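Local coordinates for C381 turret protein (Sulfolobus turreted icosahedral virus, PDB 4IND) that probably builds the turrets of an archaeal virus, assembling as five copies of a chain that folds into three successive jelly rolls, at residues Ile69-Glu74 against Phe143-Val148; Ile82-Tyr87 against Tyr130-Pro135; Gln274-Ser279 against Ile352-Asn357; Ala302-Leu307 against Thr312-Gln317. All blocks are in the same frame, centred on the assembly; numbering follows the deposited sequence.

Interaction 1. Residues Ile69-Glu74 against Phe143-Val148; sequences IIIDDE and FSLERV. With 2HP (dihydrogenphosphate ion), chain U.
Phe-143 holds CG opposite the backbone N (chi1 -176°), sending its ring across to Ile-69 and Ile-71, whose CG1 branches lie opposite the carbonyl carbon and extend through chi2 until each CD1 reaches the phenyl group. Ile-69 slides past the ring in the opposite direction, CD1 lying 3.9 Å from Phe-143 CE1 while its CG2 brushes the same carbon. Ile-71 meets the ring from the opposing strand, with CD1 3.7 Å from Phe-143 CZ; the same methyl also touches Leu-145 CD1 at 4.3 Å. No hydrogen bond joins the two segments. Their strand axes run 11.8 Å apart at 30°, the layer-to-layer packing of a beta sandwich, here between the two sheets of the first jelly roll. Tyr-130 and Ile-84 continue this apolar interior beside Ile-71 and Phe-143. Farther along, the guanidinium edge of Arg-147 grips one phosphate oxygen in its plane, NE at 3.1 Å and NH2 at 2.9 Å from O2 of the dihydrogenphosphate, to which Leu-79 N and Arg-172 NH2 also bond, while Gln-76 OE1 accepts from Arg-147 NH1. Beyond strand 67-71, Asp-72 and Asp-73 form salt bridges with Lys-54 and Lys-21 of a neighbouring subunit.

Interaction 2. Residues Ile82-Tyr87 against Tyr130-Pro135; sequences IRIKVY and YYIQLP
Ile-82 presses its CD1 methyl onto one face of the Tyr-130 ring, 3.5 Å from the ring centroid and 17° off the ring normal, a close CH-pi contact. The methyl is displaced somewhat toward the rim, and its nearest ring atom is Tyr-130 CE1 at 3.3 Å. With CG opposite the backbone N, Tyr-130 extends from its strand to receive the isoleucine coming from the other direction, and its buried hydroxyl is satisfied by Asp-120 OD2. Two residues along, packing relaxes. Ile-84 CD1 lies 4.1 Å from Tyr-130 OH and 4.2 Å from Ile-132 CG2, bridging the two residues without pressing on either. Farther on, Leu-134 is directed at the opposing strand yet stops short of contact. The other side of segment 130-135 is more open: there the partly exposed Gln-133 gives NE2 to Tyr-131 OH over 2.7 Å, a bond bent to 133° whose acceptor is tilted from the amide plane. Tyr-131 stacks on Tyr-50 of a neighbouring subunit, whereas Lys-85, on the outer side of strand 78-88, forms salt bridges with Glu-115 and Glu-117. With the axes of 82-87 and 130-134 approaching to 11.5 Å at 25° and only side chains between them, these parts of strands 78-88 and 130-134 have the facing-sheet arrangement of a jelly-roll beta sandwich.

Interaction 3. Residues Gln274-Ser279 against Ile352-Asn357; sequences QSVTLS and IQLVAN
Leu-278 and Asn-357 bring their alpha carbons to 6.2 Å where strands 266-278 and 351-358, running in broadly the same direction with segment axes 28° apart and 7.7 Å at closest approach, draw together without any hydrogen bond between them. Leucine fills this narrow end. Its CG stands opposite the carbonyl carbon (chi1 -58°), and its forked tip is spread over the facing backbone: CD2 rests 3.8 Å from Ala-356 CB and near Ala-356 O, while CD1 lies 3.8 Å from Asn-357 O. The short side chain of Ala-356 allows the branch to settle close to the opposing main chain. The side chain of Asn-357 starts out in the other direction, and the residue takes part through its backbone; its carbonyl O also accepts a weak hydrogen bond from Thr-312 OG1. Toward the wider end, Val-276 and Leu-354 cross obliquely, Val-276 CG2 reaching Leu-354 CD2 at 4.2 Å. Gln-274 turns along its own strand to the next residue, giving NE2 to Ser-275 O over 3.0 Å with an N-H...O angle of 146°. Outward from the contact, the hydroxyls of Ser-275 and Thr-277 bond to those of Thr-368 and Thr-366. The contact thus lies between the two sheets of the nucleoplasmin-like jelly roll: strand 266-278 is at the border of one sheet within the chain, paired with strand 365-377, and strand 351-358 is in the interior of the other, between strands 283-289 and 311-319.

Interaction 4. Residues Ala302-Leu307 against Thr312-Gln317; sequences ASVSGL and TQCQLQ
Cys-314 reaches from strand 311-319 toward Val-304 and Leu-307. Its CB points at the other segment and lies 4.3 Å from Leu-307 CD2; SG, swung opposite the backbone N (chi1 -172°), then ends against the forked tip of Val-304, 4.0 Å from Val-304 CG2 and 4.1 Å from Val-304 CG1. The sulfur also comes within 4.2 Å of Leu-307 CD2, the end of a side chain that bends in from the turn after strand 295-305. Ile-367 adds a further neighbour to the cysteine. This is a beta-arch of the jelly roll: two strands consecutive in the chain face each other through side chains, with no hydrogen bonds between them, because each belongs to a different sheet. Their register runs antiparallel, so two residues onward Leu-316 faces Ala-302, CD2 against CB at 3.9 Å. On the outer face of strand 311-319, Gln-313 NE2 donates to Gln-315 OE1 over 3.1 Å with an N-H...O angle of 156°; the acceptor is in the Gln-313 amide plane, but the donor stands above the Gln-315 carbonyl plane. Near its start this strand holds a classic beta bulge, where Thr-312 and Gln-313 both face Asn-357.

How the interactions relate
From the N terminus, residues 69-74 open interaction 1, and interaction 2 opens at 82-87. Interaction 2 closes first, at 130-135, so it nests within the loop that interaction 1 completes at 143-148. The two share the same pair of sheets: strands 67-71 and 130-134 are neighbours in one, 78-88 and 138-147 in the other. The chain then passes through the second galactose-binding-like domain before the pattern recurs. Interaction 3 opens at 274-279 and closes at 352-357, enclosing the short loop of interaction 4; their strands 351-358 and 311-319 are adjacent. Centres of interactions 1 and 3 are about 57 Å apart, on opposite sides of the chain's centre.

Interaction 1. Residues Ile69-Glu74 against Phe143-Val148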
loop_
_atom_site.group_PDB
_atom_site.type_symbol
_atom_site.label_atom_id
_atom_site.label_comp_id
_atom_site.label_asym_id
_atom_site.label_seq_id
_atom_site.Cartn_x
_atom_site.Cartn_y
_atom_site.Cartn_z
ATOM N N ILE A 69 8.401 31.379 19.265
ATOM C CA ILE A 69 7.314 30.430 19.160
ATOM C C ILE A 69 7.797 29.173 19.870
ATOM O O ILE A 69 8.906 28.709 19.641
ATOM C CB ILE A 69 6.975 30.133 17.704
ATOM C CG1 ILE A 69 6.401 31.394 17.046
ATOM C CG2 ILE A 69 5.942 28.985 17.619
ATOM C CD1 ILE A 69 6.275 31.301 15.538
ATOM N N ILE A 70 6.971 28.656 20.771
ATOM C CA ILE A 70 7.331 27.500 21.570
ATOM C C ILE A 70 6.128 26.553 21.630
ATOM O O ILE A 70 5.040 26.947 22.079
ATOM C CB ILE A 70 7.717 27.920 23.014
ATOM C CG1 ILE A 70 8.916 28.885 23.008
ATOM C CG2 ILE A 70 8.069 26.701 23.841
ATOM C CD1 ILE A 70 9.386 29.268 24.431
ATOM N N ILE A 71 6.314 25.312 21.186
ATOM C CA ILE A 71 5.221 24.345 21.176
ATOM C C ILE A 71 5.566 23.068 21.935
ATOM O O ILE A 71 6.313 22.237 21.433
ATOM C CB ILE A 71 4.837 23.964 19.728
ATOM C CG1 ILE A 71 4.701 25.224 18.867
ATOM C CG2 ILE A 71 3.530 23.177 19.709
ATOM C CD1 ILE A 71 4.508 24.943 17.352
ATOM N N ASP A 72 5.019 22.894 23.138
ATOM C CA ASP A 72 5.241 21.627 23.838
ATOM C C ASP A 72 3.970 20.776 23.893
ATOM O O ASP A 72 3.944 19.721 24.522
ATOM C CB ASP A 72 5.843 21.833 25.230
ATOM C CG ASP A 72 4.802 22.210 26.268
ATOM O OD1 ASP A 72 4.967 21.863 27.467
ATOM O OD2 ASP A 72 3.799 22.849 25.878
ATOM N N ASP A 73 2.927 21.230 23.204
ATOM C CA ASP A 73 1.630 20.559 23.233
ATOM C C ASP A 73 1.692 19.186 22.588
ATOM O O ASP A 73 2.553 18.931 21.757
ATOM C CB ASP A 73 0.607 21.407 22.467
ATOM C CG ASP A 73 0.404 22.766 23.081
ATOM O OD1 ASP A 73 1.347 23.605 23.024
ATOM O OD2 ASP A 73 -0.709 22.999 23.597
ATOM N N GLU A 74 0.766 18.312 22.974
ATOM C CA GLU A 74 0.739 16.945 22.462
ATOM C C GLU A 74 0.191 16.852 21.034
ATOM O O GLU A 74 -0.853 16.235 20.815
ATOM C CB GLU A 74 -0.122 16.047 23.356
ATOM C CG GLU A 74 0.230 16.083 24.817
ATOM C CD GLU A 74 1.673 15.718 25.082
ATOM O OE1 GLU A 74 2.158 16.040 26.185
ATOM O OE2 GLU A 74 2.319 15.111 24.193
ATOM N N PHE A 143 1.432 30.435 9.985
ATOM C CA PHE A 143 2.250 29.421 10.630
ATOM C C PHE A 143 1.587 28.097 10.323
ATOM O O PHE A 143 0.407 27.910 10.638
ATOM C CB PHE A 143 2.316 29.643 12.138
ATOM C CG PHE A 143 3.237 28.674 12.860
ATOM C CD1 PHE A 143 4.596 28.926 12.964
ATOM C CD2 PHE A 143 2.722 27.499 13.411
ATOM C CE1 PHE A 143 5.436 28.033 13.626
ATOM C CE2 PHE A 143 3.537 26.602 14.075
ATOM C CZ PHE A 143 4.896 26.867 14.196
ATOM N N SER A 144 2.353 27.191 9.714
ATOM C CA SER A 144 1.847 25.915 9.195
ATOM C C SER A 144 2.661 24.734 9.726
ATOM O O SER A 144 3.885 24.721 9.661
ATOM C CB SER A 144 1.854 25.912 7.658
ATOM O OG SER A 144 1.642 24.593 7.134
ATOM N N LEU A 145 1.957 23.734 10.235
ATOM C CA LEU A 145 2.553 22.478 10.701
ATOM C C LEU A 145 1.964 21.377 9.857
ATOM O O LEU A 145 0.756 21.155 9.905
ATOM C CB LEU A 145 2.114 22.205 12.151
ATOM C CG LEU A 145 2.802 22.905 13.306
ATOM C CD1 LEU A 145 1.908 22.926 14.567
ATOM C CD2 LEU A 145 4.084 22.169 13.603
ATOM N N GLU A 146 2.775 20.679 9.070
ATOM C CA GLU A 146 2.216 19.570 8.285
ATOM C C GLU A 146 3.157 18.381 8.363
ATOM O O GLU A 146 4.368 18.545 8.359
ATOM C CB GLU A 146 1.958 19.985 6.817
ATOM C CG GLU A 146 3.218 20.065 5.961
ATOM C CD GLU A 146 2.967 19.790 4.463
ATOM O OE1 GLU A 146 2.115 20.477 3.842
ATOM O OE2 GLU A 146 3.656 18.901 3.903
ATOM N N ARG A 147 2.595 17.183 8.440
ATOM C CA ARG A 147 3.404 15.978 8.451
ATOM C C ARG A 147 3.869 15.682 7.019
ATOM O O ARG A 147 3.079 15.699 6.083
ATOM C CB ARG A 147 2.586 14.807 9.024
ATOM C CG ARG A 147 2.230 15.016 10.516
ATOM C CD ARG A 147 1.571 13.785 11.110
ATOM N NE ARG A 147 2.440 12.631 10.938
ATOM C CZ ARG A 147 2.103 11.390 11.249
ATOM N NH1 ARG A 147 0.904 11.141 11.757
ATOM N NH2 ARG A 147 2.965 10.400 11.038
ATOM N N VAL A 148 5.155 15.431 6.849
ATOM C CA VAL A 148 5.686 15.100 5.510
ATOM C C VAL A 148 5.704 13.586 5.326
ATOM O O VAL A 148 5.630 12.850 6.287
ATOM C CB VAL A 148 7.096 15.672 5.333
ATOM C CG1 VAL A 148 7.067 17.173 5.471
ATOM C CG2 VAL A 148 8.040 15.100 6.374
HETATM P P 2HP U . 5.639 11.747 8.849
HETATM O O1 2HP U . 6.743 10.722 8.831
HETATM O O2 2HP U . 5.342 11.814 10.315
HETATM O O3 2HP U . 4.429 11.201 8.028
HETATM O O4 2HP U . 6.076 13.169 8.373
#

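Interaction 2. Residues Ile82-Tyr87 against Tyr130-Pro135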
loop_
_atom_site.group_PDB
_atom_site.type_symbol
_atom_site.label_atom_id
_atom_site.label_comp_id
_atom_site.label_asym_id
_atom_site.label_seq_id
_atom_site.Cartn_x
_atom_site.Cartn_y
_atom_site.Cartn_z
ATOM N N ILE A 82 7.571 22.639 9.056
ATOM C CA ILE A 82 6.968 23.892 9.504
ATOM C C ILE A 82 7.272 24.965 8.462
ATOM O O ILE A 82 8.416 25.090 7.998
ATOM C CB ILE A 82 7.535 24.292 10.856
ATOM C CG1 ILE A 82 6.952 23.373 11.937
ATOM C CG2 ILE A 82 7.247 25.758 11.167
ATOM C CD1 ILE A 82 7.609 23.518 13.276
ATOM N N ARG A 83 6.245 25.715 8.072
ATOM C CA ARG A 83 6.440 26.892 7.236
ATOM C C ARG A 83 5.914 28.108 7.985
ATOM O O ARG A 83 4.772 28.124 8.452
ATOM C CB ARG A 83 5.756 26.721 5.880
ATOM C CG ARG A 83 6.472 25.706 4.947
ATOM C CD ARG A 83 5.602 25.337 3.772
ATOM N NE ARG A 83 4.414 24.612 4.205
ATOM C CZ ARG A 83 3.290 24.524 3.503
ATOM N NH1 ARG A 83 3.192 25.117 2.322
ATOM N NH2 ARG A 83 2.265 23.844 3.992
ATOM N N ILE A 84 6.757 29.123 8.109
ATOM C CA ILE A 84 6.314 30.390 8.693
ATOM C C ILE A 84 6.426 31.477 7.641
ATOM O O ILE A 84 7.528 31.796 7.207
ATOM C CB ILE A 84 7.172 30.801 9.900
ATOM C CG1 ILE A 84 7.466 29.598 10.799
ATOM C CG2 ILE A 84 6.447 31.910 10.716
ATOM C CD1 ILE A 84 8.304 29.935 12.054
ATOM N N LYS A 85 5.299 32.056 7.224
ATOM C CA LYS A 85 5.356 33.151 6.255
ATOM C C LYS A 85 5.601 34.429 7.019
ATOM O O LYS A 85 4.816 34.806 7.903
ATOM C CB LYS A 85 4.058 33.293 5.444
ATOM C CG LYS A 85 4.199 34.356 4.339
ATOM C CD LYS A 85 2.884 34.603 3.559
ATOM C CE LYS A 85 2.533 33.425 2.669
ATOM N NZ LYS A 85 3.549 33.204 1.618
ATOM N N VAL A 86 6.694 35.107 6.707
ATOM C CA VAL A 86 6.992 36.351 7.440
ATOM C C VAL A 86 7.280 37.483 6.469
ATOM O O VAL A 86 7.489 37.258 5.274
ATOM C CB VAL A 86 8.197 36.202 8.409
ATOM C CG1 VAL A 86 7.957 35.101 9.427
ATOM C CG2 VAL A 86 9.475 35.941 7.620
ATOM N N TYR A 87 7.291 38.708 6.984
ATOM C CA TYR A 87 7.650 39.865 6.197
ATOM C C TYR A 87 8.546 40.770 7.047
ATOM O O TYR A 87 8.200 41.144 8.179
ATOM C CB TYR A 87 6.411 40.643 5.713
ATOM C CG TYR A 87 6.785 41.897 4.949
ATOM C CD1 TYR A 87 7.073 41.842 3.599
ATOM C CD2 TYR A 87 6.862 43.141 5.586
ATOM C CE1 TYR A 87 7.417 42.977 2.890
ATOM C CE2 TYR A 87 7.209 44.298 4.882
ATOM C CZ TYR A 87 7.495 44.202 3.532
ATOM O OH TYR A 87 7.851 45.322 2.801
ATOM N N TYR A 130 9.083 22.312 20.185
ATOM C CA TYR A 130 9.492 23.200 19.103
ATOM C C TYR A 130 9.839 24.596 19.627
ATOM O O TYR A 130 9.163 25.126 20.505
ATOM C CB TYR A 130 8.397 23.298 18.019
ATOM C CG TYR A 130 8.825 24.223 16.902
ATOM C CD1 TYR A 130 9.811 23.834 15.998
ATOM C CD2 TYR A 130 8.289 25.501 16.780
ATOM C CE1 TYR A 130 10.227 24.678 14.983
ATOM C CE2 TYR A 130 8.716 26.378 15.768
ATOM C CZ TYR A 130 9.674 25.949 14.869
ATOM O OH TYR A 130 10.100 26.790 13.867
ATOM N N TYR A 131 10.868 25.206 19.059
ATOM C CA TYR A 131 11.368 26.498 19.551
ATOM C C TYR A 131 12.017 27.291 18.422
ATOM O O TYR A 131 12.891 26.785 17.732
ATOM C CB TYR A 131 12.415 26.261 20.630
ATOM C CG TYR A 131 13.062 27.544 21.168
ATOM C CD1 TYR A 131 12.383 28.383 22.025
ATOM C CD2 TYR A 131 14.356 27.883 20.825
ATOM C CE1 TYR A 131 12.984 29.544 22.525
ATOM C CE2 TYR A 131 14.961 29.022 21.314
ATOM C CZ TYR A 131 14.273 29.852 22.164
ATOM O OH TYR A 131 14.872 31.006 22.653
ATOM N N ILE A 132 11.602 28.537 18.243
ATOM C CA ILE A 132 12.309 29.440 17.337
ATOM C C ILE A 132 12.147 30.884 17.811
ATOM O O ILE A 132 11.081 31.277 18.286
ATOM C CB ILE A 132 11.830 29.272 15.869
ATOM C CG1 ILE A 132 12.754 30.027 14.893
ATOM C CG2 ILE A 132 10.384 29.714 15.710
ATOM C CD1 ILE A 132 12.427 29.735 13.425
ATOM N N GLN A 133 13.207 31.666 17.688
ATOM C CA GLN A 133 13.151 33.085 18.029
ATOM C C GLN A 133 12.940 33.913 16.774
ATOM O O GLN A 133 13.445 33.579 15.696
ATOM C CB GLN A 133 14.435 33.534 18.735
ATOM C CG GLN A 133 14.630 32.962 20.118
ATOM C CD GLN A 133 15.769 33.640 20.865
ATOM O OE1 GLN A 133 16.007 34.833 20.705
ATOM N NE2 GLN A 133 16.494 32.872 21.663
ATOM N N LEU A 134 12.193 35.004 16.922
ATOM C CA LEU A 134 11.895 35.906 15.821
ATOM C C LEU A 134 12.295 37.308 16.224
ATOM O O LEU A 134 11.846 37.801 17.256
ATOM C CB LEU A 134 10.394 35.854 15.496
ATOM C CG LEU A 134 9.843 34.463 15.162
ATOM C CD1 LEU A 134 8.322 34.458 15.113
ATOM C CD2 LEU A 134 10.435 33.943 13.863
ATOM N N PRO A 135 13.136 37.969 15.413
ATOM C CA PRO A 135 13.656 39.302 15.757
ATOM C C PRO A 135 12.644 40.421 15.529
ATOM O O PRO A 135 11.694 40.264 14.751
ATOM C CB PRO A 135 14.852 39.478 14.790
ATOM C CG PRO A 135 14.480 38.637 13.609
ATOM C CD PRO A 135 13.733 37.438 14.171
#

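Interaction 3. Residues Gln274-Ser279 against Ile352-Asn357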
loop_
_atom_site.group_PDB
_atom_site.type_symbol
_atom_site.label_atom_id
_atom_site.label_comp_id
_atom_site.label_asym_id
_atom_site.label_seq_id
_atom_site.Cartn_x
_atom_site.Cartn_y
_atom_site.Cartn_z
ATOM N N GLN A 274 38.922 -10.649 -10.560
ATOM C CA GLN A 274 40.000 -10.341 -9.639
ATOM C C GLN A 274 40.911 -11.544 -9.515
ATOM O O GLN A 274 40.452 -12.639 -9.209
ATOM C CB GLN A 274 39.419 -9.975 -8.272
ATOM C CG GLN A 274 40.461 -9.743 -7.191
ATOM C CD GLN A 274 41.286 -8.503 -7.443
ATOM O OE1 GLN A 274 40.750 -7.446 -7.771
ATOM N NE2 GLN A 274 42.601 -8.627 -7.297
ATOM N N SER A 275 42.202 -11.347 -9.761
ATOM C CA SER A 275 43.168 -12.424 -9.600
ATOM C C SER A 275 43.866 -12.357 -8.255
ATOM O O SER A 275 44.054 -11.279 -7.687
ATOM C CB SER A 275 44.200 -12.412 -10.723
ATOM O OG SER A 275 43.631 -12.909 -11.918
ATOM N N VAL A 276 44.236 -13.527 -7.748
ATOM C CA VAL A 276 44.953 -13.625 -6.484
ATOM C C VAL A 276 46.041 -14.659 -6.642
ATOM O O VAL A 276 45.789 -15.779 -7.098
ATOM C CB VAL A 276 44.026 -14.025 -5.331
ATOM C CG1 VAL A 276 44.837 -14.264 -4.073
ATOM C CG2 VAL A 276 42.989 -12.943 -5.099
ATOM N N THR A 277 47.262 -14.283 -6.285
ATOM C CA THR A 277 48.387 -15.194 -6.388
ATOM C C THR A 277 48.751 -15.749 -5.025
ATOM O O THR A 277 48.996 -14.994 -4.080
ATOM C CB THR A 277 49.607 -14.514 -7.025
ATOM O OG1 THR A 277 49.304 -14.184 -8.384
ATOM C CG2 THR A 277 50.802 -15.436 -6.999
ATOM N N LEU A 278 48.784 -17.074 -4.931
ATOM C CA LEU A 278 48.992 -17.751 -3.660
ATOM C C LEU A 278 50.357 -18.398 -3.630
ATOM O O LEU A 278 50.746 -19.090 -4.571
ATOM C CB LEU A 278 47.903 -18.807 -3.434
ATOM C CG LEU A 278 46.460 -18.291 -3.436
ATOM C CD1 LEU A 278 45.461 -19.441 -3.466
ATOM C CD2 LEU A 278 46.204 -17.385 -2.239
ATOM N N SER A 279 51.087 -18.189 -2.544
ATOM C CA SER A 279 52.426 -18.750 -2.430
ATOM C C SER A 279 52.740 -19.225 -1.015
ATOM O O SER A 279 53.817 -18.944 -0.483
ATOM C CB SER A 279 53.462 -17.724 -2.885
ATOM O OG SER A 279 53.298 -16.505 -2.181
ATOM N N ILE A 352 32.716 -7.152 0.404
ATOM C CA ILE A 352 33.025 -8.502 -0.071
ATOM C C ILE A 352 34.532 -8.714 -0.060
ATOM O O ILE A 352 35.276 -7.850 -0.511
ATOM C CB ILE A 352 32.599 -8.692 -1.526
ATOM C CG1 ILE A 352 31.160 -8.256 -1.724
ATOM C CG2 ILE A 352 32.789 -10.142 -1.961
ATOM C CD1 ILE A 352 30.191 -9.068 -0.936
ATOM N N GLN A 353 34.981 -9.867 0.429
ATOM C CA GLN A 353 36.397 -10.220 0.350
ATOM C C GLN A 353 36.568 -11.702 -0.000
ATOM O O GLN A 353 35.667 -12.519 0.208
ATOM C CB GLN A 353 37.127 -9.888 1.658
ATOM C CG GLN A 353 36.670 -10.730 2.846
ATOM C CD GLN A 353 37.309 -10.304 4.155
ATOM O OE1 GLN A 353 37.773 -9.166 4.298
ATOM N NE2 GLN A 353 37.346 -11.226 5.123
ATOM N N LEU A 354 37.719 -12.031 -0.570
ATOM C CA LEU A 354 38.079 -13.417 -0.850
ATOM C C LEU A 354 39.218 -13.821 0.067
ATOM O O LEU A 354 40.255 -13.143 0.139
ATOM C CB LEU A 354 38.525 -13.581 -2.297
ATOM C CG LEU A 354 38.822 -15.015 -2.733
ATOM C CD1 LEU A 354 37.536 -15.822 -2.825
ATOM C CD2 LEU A 354 39.540 -15.019 -4.068
ATOM N N VAL A 355 39.021 -14.913 0.790
ATOM C CA VAL A 355 40.062 -15.425 1.661
ATOM C C VAL A 355 40.545 -16.723 1.040
ATOM O O VAL A 355 39.758 -17.625 0.790
ATOM C CB VAL A 355 39.546 -15.664 3.089
ATOM C CG1 VAL A 355 40.666 -16.195 3.976
ATOM C CG2 VAL A 355 38.980 -14.373 3.674
ATOM N N ALA A 356 41.839 -16.811 0.774
ATOM C CA ALA A 356 42.371 -17.954 0.058
ATOM C C ALA A 356 43.729 -18.336 0.609
ATOM O O ALA A 356 44.423 -17.515 1.213
ATOM C CB ALA A 356 42.463 -17.652 -1.436
ATOM N N ASN A 357 44.100 -19.594 0.400
ATOM C CA ASN A 357 45.391 -20.083 0.837
ATOM C C ASN A 357 45.808 -21.251 -0.045
ATOM O O ASN A 357 44.958 -21.951 -0.611
ATOM C CB ASN A 357 45.339 -20.502 2.309
ATOM C CG ASN A 357 46.719 -20.635 2.924
ATOM O OD1 ASN A 357 47.743 -20.479 2.247
ATOM N ND2 ASN A 357 46.757 -20.920 4.219
#

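Interaction 4. Residues Ala302-Leu307 against Thr312-Gln317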
loop_
_atom_site.group_PDB
_atom_site.type_symbol
_atom_site.label_atom_id
_atom_site.label_comp_id
_atom_site.label_asym_id
_atom_site.label_seq_id
_atom_site.Cartn_x
_atom_site.Cartn_y
_atom_site.Cartn_z
ATOM N N ALA A 302 29.059 -16.104 -8.683
ATOM C CA ALA A 302 30.506 -16.094 -8.503
ATOM C C ALA A 302 31.131 -17.388 -8.993
ATOM O O ALA A 302 30.533 -18.463 -8.896
ATOM C CB ALA A 302 30.882 -15.837 -7.048
ATOM N N SER A 303 32.342 -17.278 -9.521
ATOM C CA SER A 303 33.048 -18.437 -10.037
ATOM C C SER A 303 34.542 -18.226 -9.858
ATOM O O SER A 303 35.027 -17.092 -9.895
ATOM C CB SER A 303 32.726 -18.623 -11.515
ATOM O OG SER A 303 33.253 -19.835 -11.991
ATOM N N VAL A 304 35.269 -19.308 -9.638
ATOM C CA VAL A 304 36.726 -19.220 -9.522
ATOM C C VAL A 304 37.353 -20.196 -10.499
ATOM O O VAL A 304 36.968 -21.366 -10.548
ATOM C CB VAL A 304 37.214 -19.519 -8.092
ATOM C CG1 VAL A 304 38.736 -19.536 -8.039
ATOM C CG2 VAL A 304 36.655 -18.476 -7.118
ATOM N N SER A 305 38.304 -19.710 -11.296
ATOM C CA SER A 305 39.051 -20.570 -12.190
ATOM C C SER A 305 40.469 -20.669 -11.683
ATOM O O SER A 305 40.967 -19.760 -11.007
ATOM C CB SER A 305 39.041 -20.025 -13.614
ATOM O OG SER A 305 39.592 -18.726 -13.655
ATOM N N GLY A 306 41.113 -21.784 -11.995
ATOM C CA GLY A 306 42.502 -21.984 -11.632
ATOM C C GLY A 306 42.667 -22.798 -10.368
ATOM O O GLY A 306 43.783 -22.974 -9.885
ATOM N N LEU A 307 41.558 -23.288 -9.818
ATOM C CA LEU A 307 41.623 -24.142 -8.635
ATOM C C LEU A 307 42.342 -25.451 -8.933
ATOM O O LEU A 307 42.053 -26.107 -9.926
ATOM C CB LEU A 307 40.226 -24.442 -8.108
ATOM C CG LEU A 307 39.531 -23.275 -7.417
ATOM C CD1 LEU A 307 38.169 -23.698 -6.876
ATOM C CD2 LEU A 307 40.414 -22.716 -6.312
ATOM N N THR A 312 44.147 -24.760 -0.834
ATOM C CA THR A 312 43.567 -25.366 0.364
ATOM C C THR A 312 42.393 -24.571 0.918
ATOM O O THR A 312 41.574 -25.098 1.672
ATOM C CB THR A 312 44.616 -25.481 1.471
ATOM O OG1 THR A 312 45.119 -24.175 1.790
ATOM C CG2 THR A 312 45.767 -26.370 1.025
ATOM N N GLN A 313 42.325 -23.296 0.558
ATOM C CA GLN A 313 41.229 -22.455 1.005
ATOM C C GLN A 313 40.849 -21.457 -0.063
ATOM O O GLN A 313 41.705 -20.831 -0.678
ATOM C CB GLN A 313 41.586 -21.716 2.296
ATOM C CG GLN A 313 40.483 -20.761 2.773
ATOM C CD GLN A 313 40.876 -19.961 4.007
ATOM O OE1 GLN A 313 42.061 -19.727 4.263
ATOM N NE2 GLN A 313 39.877 -19.536 4.780
ATOM N N CYS A 314 39.552 -21.311 -0.278
ATOM C CA CYS A 314 39.063 -20.335 -1.227
ATOM C C CYS A 314 37.620 -20.044 -0.863
ATOM O O CYS A 314 36.708 -20.734 -1.323
ATOM C CB CYS A 314 39.190 -20.873 -2.658
ATOM S SG CYS A 314 38.820 -19.639 -3.930
ATOM N N GLN A 315 37.430 -19.048 0.005
ATOM C CA GLN A 315 36.106 -18.676 0.486
ATOM C C GLN A 315 35.779 -17.233 0.140
ATOM O O GLN A 315 36.566 -16.321 0.418
ATOM C CB GLN A 315 36.021 -18.868 2.000
ATOM C CG GLN A 315 36.199 -20.307 2.438
ATOM C CD GLN A 315 36.294 -20.449 3.935
ATOM O OE1 GLN A 315 36.810 -19.571 4.622
ATOM N NE2 GLN A 315 35.794 -21.562 4.453
ATOM N N LEU A 316 34.613 -17.034 -0.466
ATOM C CA LEU A 316 34.073 -15.698 -0.653
ATOM C C LEU A 316 33.318 -15.327 0.622
ATOM O O LEU A 316 32.505 -16.123 1.128
ATOM C CB LEU A 316 33.128 -15.679 -1.855
ATOM C CG LEU A 316 32.681 -14.302 -2.331
ATOM C CD1 LEU A 316 33.891 -13.485 -2.757
ATOM C CD2 LEU A 316 31.673 -14.429 -3.456
ATOM N N GLN A 317 33.595 -14.135 1.152
ATOM C CA GLN A 317 32.951 -13.678 2.377
ATOM C C GLN A 317 32.345 -12.299 2.193
ATOM O O GLN A 317 32.835 -11.496 1.391
ATOM C CB GLN A 317 33.962 -13.647 3.526
ATOM C CG GLN A 317 34.775 -14.908 3.662
ATOM C CD GLN A 317 35.603 -14.919 4.919
ATOM O OE1 GLN A 317 36.210 -13.915 5.293
ATOM N NE2 GLN A 317 35.624 -16.055 5.592
#